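PDB 5H2D: KLLA0C04147p from Kluyveromyces lactis, which binds ergosterol through its oxysterol-binding-protein-related (ORD) domain, the part crystallised here, and probably transfers sterols between membranes. Local coordinates for residues A[78-83]-A[159-164]; A[84-89]-A[100-105]; A[185-190]-A[198-203]. All blocks are in the same frame, centred on the assembly; numbering follows the deposited sequence.

Contact 1. Residues A[78-83]-A[159-164]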
loop_
_atom_site.group_PDB
_atom_site.type_symbol
_atom_site.label_atom_id
_atom_site.label_comp_id
_atom_site.label_asym_id
_atom_site.label_seq_id
_atom_site.Cartn_x
_atom_site.Cartn_y
_atom_site.Cartn_z
ATOM N N GLU A 78 0.150 -3.775 -0.840
ATOM C CA GLU A 78 -0.117 -3.847 -2.269
ATOM C C GLU A 78 0.397 -2.624 -3.028
ATOM O O GLU A 78 0.392 -2.643 -4.263
ATOM C CB GLU A 78 -1.621 -4.064 -2.505
ATOM C CG GLU A 78 -2.088 -5.434 -1.974
ATOM C CD GLU A 78 -3.547 -5.771 -2.282
ATOM O OE1 GLU A 78 -3.956 -5.738 -3.467
ATOM O OE2 GLU A 78 -4.289 -6.112 -1.334
ATOM N N ASP A 79 0.850 -1.577 -2.324
ATOM C CA ASP A 79 1.607 -0.504 -2.973
ATOM C C ASP A 79 2.781 -1.062 -3.758
ATOM O O ASP A 79 3.236 -0.446 -4.734
ATOM C CB ASP A 79 2.197 0.484 -1.957
ATOM C CG ASP A 79 1.187 1.407 -1.318
ATOM O OD1 ASP A 79 0.033 1.529 -1.796
ATOM O OD2 ASP A 79 1.593 2.022 -0.296
ATOM N N LEU A 80 3.291 -2.212 -3.338
ATOM C CA LEU A 80 4.542 -2.747 -3.865
ATOM C C LEU A 80 4.358 -3.691 -5.042
ATOM O O LEU A 80 5.357 -4.246 -5.522
ATOM C CB LEU A 80 5.290 -3.478 -2.746
ATOM C CG LEU A 80 5.591 -2.599 -1.534
ATOM C CD1 LEU A 80 6.376 -3.387 -0.504
ATOM C CD2 LEU A 80 6.347 -1.339 -1.972
ATOM N N GLU A 81 3.125 -3.900 -5.521
ATOM C CA GLU A 81 2.901 -4.929 -6.533
ATOM C C GLU A 81 3.783 -4.709 -7.758
ATOM O O GLU A 81 4.316 -5.670 -8.325
ATOM C CB GLU A 81 1.428 -4.969 -6.950
ATOM C CG GLU A 81 1.147 -6.036 -7.990
ATOM C CD GLU A 81 -0.346 -6.216 -8.281
ATOM O OE1 GLU A 81 -1.185 -5.569 -7.616
ATOM O OE2 GLU A 81 -0.690 -7.002 -9.186
ATOM N N TYR A 82 3.948 -3.459 -8.179
ATOM C CA TYR A 82 4.736 -3.135 -9.369
ATOM C C TYR A 82 6.000 -2.360 -9.006
ATOM O O TYR A 82 6.395 -1.424 -9.700
ATOM C CB TYR A 82 3.886 -2.351 -10.367
ATOM C CG TYR A 82 2.615 -3.083 -10.761
ATOM C CD1 TYR A 82 2.609 -3.994 -11.818
ATOM C CD2 TYR A 82 1.419 -2.868 -10.081
ATOM C CE1 TYR A 82 1.453 -4.674 -12.192
ATOM C CE2 TYR A 82 0.256 -3.534 -10.452
ATOM C CZ TYR A 82 0.275 -4.445 -11.491
ATOM O OH TYR A 82 -0.887 -5.098 -11.841
ATOM N N ALA A 83 6.640 -2.742 -7.902
ATOM C CA ALA A 83 7.827 -2.055 -7.415
ATOM C C ALA A 83 9.014 -2.145 -8.375
ATOM O O ALA A 83 9.964 -1.374 -8.203
ATOM C CB ALA A 83 8.223 -2.611 -6.044
ATOM N N PRO A 159 17.875 -2.135 -2.160
ATOM C CA PRO A 159 19.184 -1.530 -2.451
ATOM C C PRO A 159 19.092 -0.174 -3.142
ATOM O O PRO A 159 19.875 0.729 -2.820
ATOM C CB PRO A 159 19.869 -2.581 -3.332
ATOM C CG PRO A 159 19.310 -3.871 -2.865
ATOM C CD PRO A 159 17.833 -3.555 -2.567
ATOM N N LYS A 160 18.132 0.020 -4.050
ATOM C CA LYS A 160 18.073 1.242 -4.842
ATOM C C LYS A 160 16.986 2.216 -4.400
ATOM O O LYS A 160 16.923 3.328 -4.929
ATOM C CB LYS A 160 17.867 0.903 -6.320
ATOM C CG LYS A 160 18.930 -0.026 -6.899
ATOM C CD LYS A 160 18.823 -0.114 -8.417
ATOM C CE LYS A 160 19.877 -1.065 -8.975
ATOM N NZ LYS A 160 20.476 -0.549 -10.236
ATOM N N TRP A 161 16.126 1.841 -3.453
ATOM C CA TRP A 161 15.025 2.723 -3.086
ATOM C C TRP A 161 14.468 2.309 -1.728
ATOM O O TRP A 161 14.531 1.138 -1.349
ATOM C CB TRP A 161 13.896 2.705 -4.132
ATOM C CG TRP A 161 13.393 1.317 -4.467
ATOM C CD1 TRP A 161 13.814 0.519 -5.491
ATOM C CD2 TRP A 161 12.372 0.575 -3.779
ATOM N NE1 TRP A 161 13.130 -0.674 -5.485
ATOM C CE2 TRP A 161 12.240 -0.666 -4.440
ATOM C CE3 TRP A 161 11.564 0.840 -2.672
ATOM C CZ2 TRP A 161 11.328 -1.642 -4.026
ATOM C CZ3 TRP A 161 10.656 -0.132 -2.262
ATOM C CH2 TRP A 161 10.553 -1.359 -2.932
ATOM N N ASP A 162 13.942 3.292 -1.006
ATOM C CA ASP A 162 13.156 3.067 0.200
ATOM C C ASP A 162 11.772 3.660 -0.012
ATOM O O ASP A 162 11.566 4.519 -0.874
ATOM C CB ASP A 162 13.799 3.712 1.433
ATOM C CG ASP A 162 15.234 3.285 1.636
ATOM O OD1 ASP A 162 15.542 2.088 1.449
ATOM O OD2 ASP A 162 16.054 4.176 1.959
ATOM N N PHE A 163 10.811 3.206 0.793
ATOM C CA PHE A 163 9.436 3.690 0.681
ATOM C C PHE A 163 8.784 3.549 2.045
ATOM O O PHE A 163 8.658 2.433 2.555
ATOM C CB PHE A 163 8.649 2.904 -0.373
ATOM C CG PHE A 163 7.238 3.399 -0.595
ATOM C CD1 PHE A 163 6.972 4.752 -0.797
ATOM C CD2 PHE A 163 6.184 2.499 -0.679
ATOM C CE1 PHE A 163 5.663 5.200 -1.035
ATOM C CE2 PHE A 163 4.893 2.943 -0.923
ATOM C CZ PHE A 163 4.633 4.291 -1.093
ATOM N N PHE A 164 8.338 4.658 2.626
ATOM C CA PHE A 164 7.697 4.576 3.932
ATOM C C PHE A 164 6.643 5.662 4.053
ATOM O O PHE A 164 6.662 6.665 3.333
ATOM C CB PHE A 164 8.720 4.668 5.082
ATOM C CG PHE A 164 9.450 5.998 5.181
ATOM C CD1 PHE A 164 8.908 7.051 5.906
ATOM C CD2 PHE A 164 10.708 6.159 4.608
ATOM C CE1 PHE A 164 9.600 8.268 6.026
ATOM C CE2 PHE A 164 11.399 7.377 4.732
ATOM C CZ PHE A 164 10.839 8.410 5.439
#

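Contact 2. Residues A[84-89]-A[100-105]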
loop_
_atom_site.group_PDB
_atom_site.type_symbol
_atom_site.label_atom_id
_atom_site.label_comp_id
_atom_site.label_asym_id
_atom_site.label_seq_id
_atom_site.Cartn_x
_atom_site.Cartn_y
_atom_site.Cartn_z
ATOM N N ASP A 84 8.985 -3.054 -9.360
ATOM C CA ASP A 84 10.013 -3.049 -10.406
ATOM C C ASP A 84 10.158 -1.667 -11.023
ATOM O O ASP A 84 11.248 -1.298 -11.484
ATOM C CB ASP A 84 9.677 -4.070 -11.501
ATOM C CG ASP A 84 9.965 -5.512 -11.085
ATOM O OD1 ASP A 84 10.549 -5.719 -10.007
ATOM O OD2 ASP A 84 9.610 -6.445 -11.845
ATOM N N LEU A 85 9.067 -0.894 -11.062
ATOM C CA LEU A 85 9.123 0.453 -11.627
ATOM C C LEU A 85 10.148 1.320 -10.917
ATOM O O LEU A 85 10.705 2.244 -11.527
ATOM C CB LEU A 85 7.746 1.121 -11.562
ATOM C CG LEU A 85 6.714 0.541 -12.520
ATOM C CD1 LEU A 85 5.311 1.010 -12.171
ATOM C CD2 LEU A 85 7.056 0.926 -13.950
ATOM N N LEU A 86 10.395 1.055 -9.631
ATOM C CA LEU A 86 11.303 1.894 -8.865
ATOM C C LEU A 86 12.761 1.576 -9.174
ATOM O O LEU A 86 13.601 2.480 -9.131
ATOM C CB LEU A 86 11.006 1.753 -7.372
ATOM C CG LEU A 86 9.601 2.236 -6.995
ATOM C CD1 LEU A 86 9.434 2.106 -5.497
ATOM C CD2 LEU A 86 9.387 3.668 -7.443
ATOM N N ASN A 87 13.072 0.316 -9.487
ATOM C CA ASN A 87 14.416 -0.015 -9.955
ATOM C C ASN A 87 14.648 0.531 -11.350
ATOM O O ASN A 87 15.746 1.012 -11.659
ATOM C CB ASN A 87 14.622 -1.521 -9.927
ATOM C CG ASN A 87 14.694 -2.045 -8.531
ATOM O OD1 ASN A 87 15.307 -1.416 -7.662
ATOM N ND2 ASN A 87 14.045 -3.178 -8.283
ATOM N N GLN A 88 13.630 0.462 -12.209
ATOM C CA GLN A 88 13.723 1.148 -13.492
ATOM C C GLN A 88 13.998 2.631 -13.281
ATOM O O GLN A 88 14.894 3.204 -13.907
ATOM C CB GLN A 88 12.440 0.942 -14.297
ATOM C CG GLN A 88 12.217 -0.476 -14.780
ATOM C CD GLN A 88 11.069 -0.557 -15.757
ATOM O OE1 GLN A 88 9.946 -0.191 -15.433
ATOM N NE2 GLN A 88 11.352 -1.008 -16.975
ATOM N N ALA A 89 13.250 3.268 -12.378
ATOM C CA ALA A 89 13.463 4.683 -12.095
ATOM C C ALA A 89 14.914 4.954 -11.703
ATOM O O ALA A 89 15.535 5.907 -12.190
ATOM C CB ALA A 89 12.513 5.146 -10.987
ATOM N N LEU A 100 9.073 10.519 -13.639
ATOM C CA LEU A 100 8.000 9.908 -14.418
ATOM C C LEU A 100 7.701 8.498 -13.925
ATOM O O LEU A 100 6.534 8.118 -13.733
ATOM C CB LEU A 100 8.373 9.885 -15.902
ATOM C CG LEU A 100 7.409 9.138 -16.835
ATOM C CD1 LEU A 100 6.051 9.843 -16.895
ATOM C CD2 LEU A 100 8.012 8.976 -18.220
ATOM N N TYR A 101 8.747 7.700 -13.727
ATOM C CA TYR A 101 8.538 6.322 -13.305
ATOM C C TYR A 101 8.106 6.235 -11.842
ATOM O O TYR A 101 7.296 5.366 -11.499
ATOM C CB TYR A 101 9.793 5.497 -13.596
ATOM C CG TYR A 101 9.827 5.022 -15.040
ATOM C CD1 TYR A 101 9.935 5.933 -16.087
ATOM C CD2 TYR A 101 9.744 3.675 -15.353
ATOM C CE1 TYR A 101 9.945 5.510 -17.403
ATOM C CE2 TYR A 101 9.753 3.242 -16.665
ATOM C CZ TYR A 101 9.864 4.168 -17.688
ATOM O OH TYR A 101 9.886 3.765 -19.007
ATOM N N VAL A 102 8.605 7.127 -10.978
ATOM C CA VAL A 102 8.072 7.216 -9.615
ATOM C C VAL A 102 6.576 7.497 -9.657
ATOM O O VAL A 102 5.780 6.848 -8.960
ATOM C CB VAL A 102 8.824 8.289 -8.800
ATOM C CG1 VAL A 102 8.051 8.647 -7.524
ATOM C CG2 VAL A 102 10.222 7.810 -8.438
ATOM N N ALA A 103 6.167 8.468 -10.481
ATOM C CA ALA A 103 4.758 8.829 -10.576
ATOM C C ALA A 103 3.921 7.651 -11.038
ATOM O O ALA A 103 2.846 7.382 -10.491
ATOM C CB ALA A 103 4.575 10.002 -11.539
ATOM N N ILE A 104 4.378 6.963 -12.082
ATOM C CA ILE A 104 3.578 5.850 -12.568
ATOM C C ILE A 104 3.564 4.724 -11.540
ATOM O O ILE A 104 2.538 4.058 -11.367
ATOM C CB ILE A 104 4.065 5.420 -13.961
ATOM C CG1 ILE A 104 3.732 6.548 -14.946
ATOM C CG2 ILE A 104 3.390 4.125 -14.394
ATOM C CD1 ILE A 104 4.388 6.439 -16.305
ATOM N N PHE A 105 4.651 4.545 -10.779
ATOM C CA PHE A 105 4.574 3.645 -9.628
ATOM C C PHE A 105 3.428 4.021 -8.685
ATOM O O PHE A 105 2.707 3.140 -8.195
ATOM C CB PHE A 105 5.896 3.626 -8.860
ATOM C CG PHE A 105 5.794 2.946 -7.519
ATOM C CD1 PHE A 105 5.786 1.561 -7.429
ATOM C CD2 PHE A 105 5.698 3.693 -6.352
ATOM C CE1 PHE A 105 5.673 0.931 -6.181
ATOM C CE2 PHE A 105 5.604 3.077 -5.114
ATOM C CZ PHE A 105 5.589 1.695 -5.025
#

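Contact 3. Residues A[185-190]-A[198-203]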
loop_
_atom_site.group_PDB
_atom_site.type_symbol
_atom_site.label_atom_id
_atom_site.label_comp_id
_atom_site.label_asym_id
_atom_site.label_seq_id
_atom_site.Cartn_x
_atom_site.Cartn_y
_atom_site.Cartn_z
ATOM N N LEU A 185 1.412 11.292 4.798
ATOM C CA LEU A 185 2.409 11.592 3.783
ATOM C C LEU A 185 3.266 10.362 3.494
ATOM O O LEU A 185 3.612 9.598 4.404
ATOM C CB LEU A 185 3.296 12.751 4.240
ATOM C CG LEU A 185 4.250 13.389 3.237
ATOM C CD1 LEU A 185 3.483 13.978 2.057
ATOM C CD2 LEU A 185 5.079 14.461 3.941
ATOM N N TRP A 186 3.601 10.177 2.224
ATOM C CA TRP A 186 4.415 9.056 1.768
ATOM C C TRP A 186 5.771 9.547 1.270
ATOM O O TRP A 186 5.868 10.601 0.632
ATOM C CB TRP A 186 3.664 8.281 0.682
ATOM C CG TRP A 186 2.456 7.681 1.319
ATOM C CD1 TRP A 186 1.230 8.261 1.450
ATOM C CD2 TRP A 186 2.391 6.434 2.019
ATOM N NE1 TRP A 186 0.392 7.434 2.147
ATOM C CE2 TRP A 186 1.083 6.304 2.512
ATOM C CE3 TRP A 186 3.305 5.398 2.241
ATOM C CZ2 TRP A 186 0.665 5.188 3.229
ATOM C CZ3 TRP A 186 2.888 4.289 2.962
ATOM C CH2 TRP A 186 1.577 4.187 3.435
ATOM N N TYR A 187 6.814 8.780 1.580
ATOM C CA TYR A 187 8.203 9.169 1.354
ATOM C C TYR A 187 8.863 8.109 0.500
ATOM O O TYR A 187 8.950 6.946 0.914
ATOM C CB TYR A 187 8.964 9.281 2.675
ATOM C CG TYR A 187 8.545 10.376 3.623
ATOM C CD1 TYR A 187 7.356 10.288 4.349
ATOM C CD2 TYR A 187 9.366 11.482 3.843
ATOM C CE1 TYR A 187 6.980 11.287 5.239
ATOM C CE2 TYR A 187 8.997 12.489 4.732
ATOM C CZ TYR A 187 7.808 12.386 5.434
ATOM O OH TYR A 187 7.442 13.375 6.326
ATOM N N LEU A 188 9.384 8.500 -0.657
ATOM C CA LEU A 188 9.997 7.550 -1.570
ATOM C C LEU A 188 11.404 8.043 -1.878
ATOM O O LEU A 188 11.571 9.146 -2.410
ATOM C CB LEU A 188 9.151 7.391 -2.836
ATOM C CG LEU A 188 9.342 6.081 -3.602
ATOM C CD1 LEU A 188 8.115 5.764 -4.446
ATOM C CD2 LEU A 188 10.582 6.161 -4.483
ATOM N N THR A 189 12.402 7.260 -1.475
ATOM C CA THR A 189 13.806 7.618 -1.623
ATOM C C THR A 189 14.401 6.800 -2.756
ATOM O O THR A 189 14.248 5.576 -2.786
ATOM C CB THR A 189 14.580 7.354 -0.328
ATOM O OG1 THR A 189 14.039 8.147 0.731
ATOM C CG2 THR A 189 16.060 7.702 -0.511
ATOM N N ILE A 190 15.083 7.469 -3.690
ATOM C CA ILE A 190 15.759 6.792 -4.789
ATOM C C ILE A 190 17.255 7.009 -4.624
ATOM O O ILE A 190 17.688 8.128 -4.337
ATOM C CB ILE A 190 15.295 7.298 -6.166
ATOM C CG1 ILE A 190 13.824 6.949 -6.425
ATOM C CG2 ILE A 190 16.191 6.707 -7.260
ATOM C CD1 ILE A 190 13.579 5.478 -6.721
ATOM N N GLU A 198 21.425 10.564 -3.404
ATOM C CA GLU A 198 20.169 10.051 -2.861
ATOM C C GLU A 198 19.141 11.173 -2.799
ATOM O O GLU A 198 19.442 12.286 -2.356
ATOM C CB GLU A 198 20.417 9.459 -1.472
ATOM C CG GLU A 198 19.209 8.803 -0.825
ATOM C CD GLU A 198 19.568 8.114 0.481
ATOM O OE1 GLU A 198 19.871 6.905 0.455
ATOM O OE2 GLU A 198 19.564 8.784 1.535
ATOM N N GLU A 199 17.921 10.889 -3.265
ATOM C CA GLU A 199 16.894 11.912 -3.414
ATOM C C GLU A 199 15.579 11.442 -2.800
ATOM O O GLU A 199 15.284 10.246 -2.774
ATOM C CB GLU A 199 16.678 12.272 -4.895
ATOM C CG GLU A 199 16.244 11.093 -5.739
ATOM C CD GLU A 199 16.250 11.389 -7.216
ATOM O OE1 GLU A 199 15.782 10.527 -7.989
ATOM O OE2 GLU A 199 16.744 12.473 -7.598
ATOM N N LEU A 200 14.792 12.402 -2.322
ATOM C CA LEU A 200 13.535 12.134 -1.630
ATOM C C LEU A 200 12.358 12.688 -2.415
ATOM O O LEU A 200 12.312 13.887 -2.704
ATOM C CB LEU A 200 13.536 12.756 -0.234
ATOM C CG LEU A 200 12.204 12.693 0.519
ATOM C CD1 LEU A 200 11.852 11.239 0.830
ATOM C CD2 LEU A 200 12.256 13.526 1.795
ATOM N N TYR A 201 11.382 11.826 -2.708
ATOM C CA TYR A 201 10.094 12.228 -3.254
ATOM C C TYR A 201 9.036 12.102 -2.163
ATOM O O TYR A 201 9.074 11.157 -1.371
ATOM C CB TYR A 201 9.705 11.347 -4.442
ATOM C CG TYR A 201 10.687 11.325 -5.597
ATOM C CD1 TYR A 201 11.805 10.489 -5.587
ATOM C CD2 TYR A 201 10.469 12.113 -6.715
ATOM C CE1 TYR A 201 12.683 10.465 -6.660
ATOM C CE2 TYR A 201 11.343 12.103 -7.781
ATOM C CZ TYR A 201 12.444 11.278 -7.753
ATOM O OH TYR A 201 13.312 11.268 -8.833
ATOM N N THR A 202 8.096 13.043 -2.106
ATOM C CA THR A 202 6.955 12.901 -1.201
ATOM C C THR A 202 5.649 13.204 -1.928
ATOM O O THR A 202 5.620 13.972 -2.899
ATOM C CB THR A 202 7.064 13.808 0.041
ATOM O OG1 THR A 202 7.148 15.180 -0.368
ATOM C CG2 THR A 202 8.287 13.460 0.880
ATOM N N TYR A 203 4.564 12.597 -1.443
ATOM C CA TYR A 203 3.232 12.776 -2.021
ATOM C C TYR A 203 2.197 12.191 -1.073
ATOM O O TYR A 203 2.530 11.477 -0.121
ATOM C CB TYR A 203 3.123 12.113 -3.394
ATOM C CG TYR A 203 3.104 10.610 -3.332
ATOM C CD1 TYR A 203 4.272 9.885 -3.137
ATOM C CD2 TYR A 203 1.904 9.920 -3.463
ATOM C CE1 TYR A 203 4.237 8.486 -3.077
ATOM C CE2 TYR A 203 1.859 8.556 -3.407
ATOM C CZ TYR A 203 3.012 7.845 -3.211
ATOM O OH TYR A 203 2.915 6.471 -3.172
#

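Contact 1. Residues A[78-83]-A[159-164]
At the wall of the ergosterol pocket in the ORD domain, the turn between helix 72-77 and helix 84-90 packs on the start of strand 161-173. Three side chains of 78-83, Asp79, Leu80 and Ala83, meet two rings of the strand, Trp161 and Phe163. Asp79 belongs to the sterol pocket, and its side chain lies about 3 Å from the bound ergosterol. Its OD2 comes to the edge of the Phe163 ring, 3.5 Å from CE2, with carboxylate and ring planes 57° apart. The same OD2 forms a salt bridge with Lys205. The Phe163 ring reaches across to the turn because its CG is anti to the backbone N (chi1 -177°). A serine at Phe163 would probably leave one flank of the Asp79 carboxylate without its ring edge and take one of its two ring partners from Leu80 CD2. One methyl of Leu80 touches both rings obliquely: CD2 is 4.1 Å from Phe163 CD2 and 4.3 Å from Trp161 CH2. No hydrogen bond crosses between the segments. A type I turn from Leu80 to Ala83 brings the last methyl into place, with Ala83 CB 3.8 Å from Trp161 CZ2.

Contact 2. Residues A[84-89]-A[100-105]
Leu86 lies over one face of the Phe105 ring. Its CD1 sits almost above the ring centre, 3.8 Å from the centroid and 8° off the normal, a CH-pi contact. The other methyl, CD2, rests near the root of the ring, 3.7 Å from Phe105 CG. With chi1 168°, Phe105 CG is anti to the backbone N, and the ring lies under the leucine. The two side chains belong to helices 84-90 and 95-108, which form an antiparallel helical hairpin. The axes of the two segments approach to 8.5 Å at an angle of 172°.

Leu85 points straight at the other helix and reaches Tyr101, Ile104 and Phe105. Its CD1 lies against the opposite backbone, 3.7 Å from Phe105 CA, while CD2 turns to the Tyr101 ring. Further along, Ala89 is small enough to let the helices close up, and its CB is 3.8 Å from Tyr101 CB. Val102 CG2 adds a looser contact with both Leu86 and Ala89. At the exposed margin, Gln88 OE1 approaches the Tyr101 ring edge in its plane, 3.7 Å from CE2. The amide stands nearly upright to the ring. Beyond the pair, Ile104 packs on Phe269 and Trp318.

No hydrogen bond joins the two segments. The hairpin is therefore held here by apolar side-chain fit, with the Gln88 amide at the exposed margin. The pairing depends on how closely the apolar side chains fit, including the Leu86 methyl over the Phe105 face.

Contact 3. Residues A[185-190]-A[198-203]
Six backbone hydrogen bonds join strand 186-190 to strand 199-203 as an antiparallel beta hairpin. The central pair, Leu188 with Tyr201, has the shortest: Tyr201 N to Leu188 O is 2.7 Å and Leu188 N to Tyr201 O is 2.8 Å, both close to straight. Trp186 with Tyr203 and Ile190 with Glu199 are the other hydrogen-bonded pairs. Tyr203 N to Trp186 O is the longest of the six at 3.2 Å. Within the second strand, Tyr201 OH donates to Glu199 OE1 over 2.7 Å, meeting it from above the carboxylate plane. Arg98 of helix 95-108 also forms a salt bridge with this OE1.

The side chains of Trp186, Leu188, Ile190, Glu199, Tyr201 and Tyr203 leave the strands on one face. Tyr203 CG stands between its backbone N and carbonyl carbon (chi1 71°), which folds the ring back beneath Trp186. Trp186 CB lies over one face of this ring, offset toward the rim and 4.1 Å from its centroid, a CH-pi contact. Lys205, the salt-bridge partner of pocket residue Asp79, makes a cation-pi contact with Trp186. At the other end of the face, Ile190 CG1 packs 3.7 Å from Tyr201 CE1. This face receives helix 95-108, through Tyr201 on Leu99 and Tyr203 on Thr106.

Tyr187, Thr189, Leu200 and Thr202 occupy the other face. Thr202 CG2 makes an off-centre CH-pi contact with the Tyr187 ring, 3.7 Å from CD2, and Leu200 CD1 comes to the ring edge. The end of Tyr187 is tied to Thr408, and that of Thr202 to His231. Near the turn, Thr189 CG2 meets Glu198 CG at 3.4 Å, and the Glu198 carboxylate pairs with Arg191.

Backbone bonding sets the register. With Asn230 at OE2 as well, the buried Glu199 carboxylate is probably kept charged.

In the fold
The three contacts adjoin one another in the ORD domain, with centres 9 to 12 Å apart. Contacts 1 and 2 are the closest, at 9 Å between centres, and contact 2 is nested within the chain loop that contact 1 closes. They touch where Trp161 CD1 lies 3.6 Å from Leu86 CB. Contacts 1 and 3 lie on neighbouring strands, 161-173 and 178-190: Asp162 N lies 2.9 Å from Thr189 O, a probable hydrogen bond. Contact 3 meets the helical hairpin of contact 2 through Leu188 CD1, 3.7 Å from Phe105 CD2. Ergosterol is nearest contact 1, at Asp79. The side chain of Trp186 is about 6 Å from the bound ergosterol. The side chain of Phe105 is about 9 Å from the bound ergosterol.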